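Local coordinates for group 3 allergen SMIPP-S YvT004A06 (Sarcoptes scabiei type hominis, PDB 3H7T), which belongs to the trypsin family as a scabies mite inactivated serine protease paralogue and probably no longer cleaves proteins as its active relatives do, at residues 86-91 with 225-230. Numbering follows the deposited sequence.
Sequences YAVIET and KDIISG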
ATOM      1  N   TYR A  86      -0.822   8.692   0.614  1.00 21.84           N
ATOM      2  CA  TYR A  86      -0.333   7.875   1.725  1.00 21.80           C
ATOM      3  C   TYR A  86      -0.862   8.394   3.057  1.00 22.98           C
ATOM      4  O   TYR A  86      -1.196   9.580   3.196  1.00 23.24           O
ATOM      5  CB  TYR A  86       1.197   7.808   1.732  1.00 22.34           C
ATOM      6  CG  TYR A  86       1.864   9.145   2.013  1.00 24.65           C
ATOM      7  CD1 TYR A  86       2.374   9.435   3.275  1.00 26.97           C
ATOM      8  CD2 TYR A  86       1.978  10.113   1.017  1.00 23.78           C
ATOM      9  CE1 TYR A  86       2.983  10.663   3.542  1.00 28.54           C
ATOM     10  CE2 TYR A  86       2.576  11.344   1.274  1.00 25.76           C
ATOM     11  CZ  TYR A  86       3.081  11.607   2.538  1.00 27.28           C
ATOM     12  OH  TYR A  86       3.678  12.817   2.803  1.00 29.76           O
ATOM     13  N   ALA A  87      -0.973   7.492   4.029  1.00 23.70           N
ATOM     14  CA  ALA A  87      -1.291   7.899   5.394  1.00 24.16           C
ATOM     15  C   ALA A  87      -0.474   7.106   6.386  1.00 24.23           C
ATOM     16  O   ALA A  87      -0.146   5.943   6.149  1.00 23.93           O
ATOM     17  CB  ALA A  87      -2.770   7.745   5.682  1.00 23.44           C
ATOM     18  N   VAL A  88      -0.134   7.744   7.498  1.00 24.72           N
ATOM     19  CA  VAL A  88       0.568   7.050   8.556  1.00 25.48           C
ATOM     20  C   VAL A  88      -0.349   6.926   9.755  1.00 26.03           C
ATOM     21  O   VAL A  88      -0.967   7.900  10.195  1.00 26.60           O
ATOM     22  CB  VAL A  88       1.906   7.721   8.925  1.00 25.65           C
ATOM     23  CG1 VAL A  88       2.549   7.010  10.106  1.00 24.06           C
ATOM     24  CG2 VAL A  88       2.842   7.714   7.719  1.00 26.06           C
ATOM     25  N   ILE A  89      -0.447   5.705  10.254  1.00 25.97           N
ATOM     26  CA  ILE A  89      -1.303   5.398  11.378  1.00 27.48           C
ATOM     27  C   ILE A  89      -0.428   5.111  12.585  1.00 28.15           C
ATOM     28  O   ILE A  89       0.494   4.295  12.516  1.00 27.56           O
ATOM     29  CB  ILE A  89      -2.225   4.185  11.073  1.00 27.11           C
ATOM     30  CG1 ILE A  89      -3.107   4.477   9.850  1.00 28.78           C
ATOM     31  CG2 ILE A  89      -3.087   3.847  12.290  1.00 31.44           C
ATOM     32  CD1 ILE A  89      -3.809   3.237   9.252  1.00 28.06           C
ATOM     33  N   GLU A  90      -0.697   5.812  13.681  1.00 30.09           N
ATOM     34  CA  GLU A  90      -0.069   5.488  14.957  1.00 31.40           C
ATOM     35  C   GLU A  90      -1.019   4.596  15.750  1.00 31.37           C
ATOM     36  O   GLU A  90      -2.210   4.891  15.851  1.00 31.60           O
ATOM     37  CB  GLU A  90       0.281   6.760  15.741  1.00 31.88           C
ATOM     38  CG  GLU A  90       0.938   6.484  17.087  1.00 34.42           C
ATOM     39  CD  GLU A  90       1.353   7.742  17.832  1.00 40.87           C
ATOM     40  OE1 GLU A  90       1.186   8.864  17.301  1.00 41.87           O
ATOM     41  OE2 GLU A  90       1.865   7.601  18.960  1.00 44.41           O
ATOM     42  N   THR A  91      -0.494   3.503  16.296  1.00 32.38           N
ATOM     43  CA  THR A  91      -1.309   2.552  17.057  1.00 33.83           C
ATOM     44  C   THR A  91      -1.512   3.000  18.504  1.00 35.63           C
ATOM     45  O   THR A  91      -0.703   3.766  19.052  1.00 35.38           O
ATOM     46  CB  THR A  91      -0.725   1.115  17.012  1.00 34.02           C
ATOM     47  OG1 THR A  91       0.612   1.105  17.532  1.00 32.15           O
ATOM     48  CG2 THR A  91      -0.710   0.589  15.585  1.00 34.13           C
ATOM     49  N   LYS A 225       9.428  10.514   7.825  1.00 32.46           N
ATOM     50  CA  LYS A 225      10.322  10.682   8.969  1.00 33.36           C
ATOM     51  C   LYS A 225       9.926  11.871   9.851  1.00 33.40           C
ATOM     52  O   LYS A 225      10.139  11.841  11.063  1.00 33.69           O
ATOM     53  CB  LYS A 225      11.780  10.779   8.506  1.00 33.58           C
ATOM     54  CG  LYS A 225      12.328   9.443   8.027  1.00 36.60           C
ATOM     55  CD  LYS A 225      13.754   9.546   7.511  1.00 40.30           C
ATOM     56  CE  LYS A 225      14.335   8.152   7.302  1.00 42.21           C
ATOM     57  NZ  LYS A 225      15.679   8.174   6.671  1.00 46.98           N
ATOM     58  N   ASP A 226       9.343  12.903   9.239  1.00 33.23           N
ATOM     59  CA  ASP A 226       8.777  14.038   9.978  1.00 32.60           C
ATOM     60  C   ASP A 226       7.595  13.616  10.846  1.00 32.12           C
ATOM     61  O   ASP A 226       7.468  14.068  11.987  1.00 31.61           O
ATOM     62  CB  ASP A 226       8.314  15.136   9.020  1.00 32.23           C
ATOM     63  CG  ASP A 226       9.458  16.010   8.517  1.00 35.15           C
ATOM     64  OD1 ASP A 226      10.624  15.800   8.916  1.00 32.68           O
ATOM     65  OD2 ASP A 226       9.176  16.909   7.700  1.00 37.29           O
ATOM     66  N   ILE A 227       6.722  12.782  10.278  1.00 30.55           N
ATOM     67  CA  ILE A 227       5.562  12.264  10.982  1.00 29.62           C
ATOM     68  C   ILE A 227       6.018  11.467  12.200  1.00 29.50           C
ATOM     69  O   ILE A 227       5.531  11.696  13.309  1.00 28.47           O
ATOM     70  CB  ILE A 227       4.665  11.370  10.069  1.00 28.83           C
ATOM     71  CG1 ILE A 227       3.863  12.229   9.086  1.00 26.87           C
ATOM     72  CG2 ILE A 227       3.713  10.542  10.910  1.00 27.54           C
ATOM     73  CD1 ILE A 227       3.229  11.444   7.945  1.00 28.52           C
ATOM     74  N   ILE A 228       6.969  10.559  11.978  1.00 30.09           N
ATOM     75  CA  ILE A 228       7.477   9.669  13.017  1.00 32.43           C
ATOM     76  C   ILE A 228       8.236  10.436  14.112  1.00 33.84           C
ATOM     77  O   ILE A 228       8.250  10.010  15.263  1.00 34.83           O
ATOM     78  CB  ILE A 228       8.346   8.523  12.416  1.00 32.99           C
ATOM     79  CG1 ILE A 228       7.478   7.595  11.557  1.00 34.39           C
ATOM     80  CG2 ILE A 228       9.051   7.715  13.521  1.00 34.85           C
ATOM     81  CD1 ILE A 228       8.257   6.748  10.560  1.00 37.79           C
ATOM     82  N   SER A 229       8.839  11.569  13.752  1.00 33.90           N
ATOM     83  CA  SER A 229       9.552  12.416  14.719  1.00 35.25           C
ATOM     84  C   SER A 229       8.613  13.331  15.503  1.00 36.02           C
ATOM     85  O   SER A 229       9.055  14.077  16.379  1.00 36.60           O
ATOM     86  CB  SER A 229      10.612  13.264  14.011  1.00 34.68           C
ATOM     87  OG  SER A 229      11.544  12.447  13.327  1.00 37.21           O
ATOM     88  N   GLY A 230       7.325  13.286  15.171  1.00 36.00           N
ATOM     89  CA  GLY A 230       6.324  14.089  15.865  1.00 35.76           C
ATOM     90  C   GLY A 230       6.271  15.530  15.395  1.00 36.02           C
ATOM     91  O   GLY A 230       5.783  16.398  16.110  1.00 36.07           O
TER
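Val88 and Ile227 carry this contact, a purely apolar meeting of a barrel strand with the C-terminal helix. Both are branched at CB, and their methyl groups pair off two by two: Val88 CG2 lies 3.8 Å from Ile227 CD1, and Val88 CG1 lies 3.8 Å from Ile227 CG2. Ile227 reaches both because CG2 is anti to its backbone N while CG1 swings beside that nitrogen (chi1 -75°), and the nearly extended chi2 carries CD1 to Val88 CG2. A beta-branched valine is at home in an extended strand, and here each of its methyls finds a partner; the isoleucine adds the length needed to bridge from the helix.

Tyr86 extends the apolar patch more loosely. Its CE1 stands 4.5 Å from Ile227 CD1, which comes to the edge of the ring near its plane. A broad, flat ring suits this place because it can also meet Tyr220, their planes at about 45°.

Polar bonds finish the helix itself. Ser229 suits its last turn because a short side chain lets OG fold back to Lys225 O (2.7 Å), the oxygen that Ser229 N also bonds (3.0 Å); the two donors come from opposite faces of the carbonyl plane. Gly230, with a positive phi of 80° that favours glycine, closes a Schellman motif.

The Val88–Ile227 packing joins the C-terminal helix, a standard feature of the chymotrypsin-like fold, to the six-stranded N-terminal barrel. Strand 87-91 runs between strands 35-38 and 65-74; Ile227 also packs on Tyr73 and Val75, Val88 and Ile228 touch Phe35, and Tyr86 reaches Asp223 and Ile224 earlier in helix 221-228.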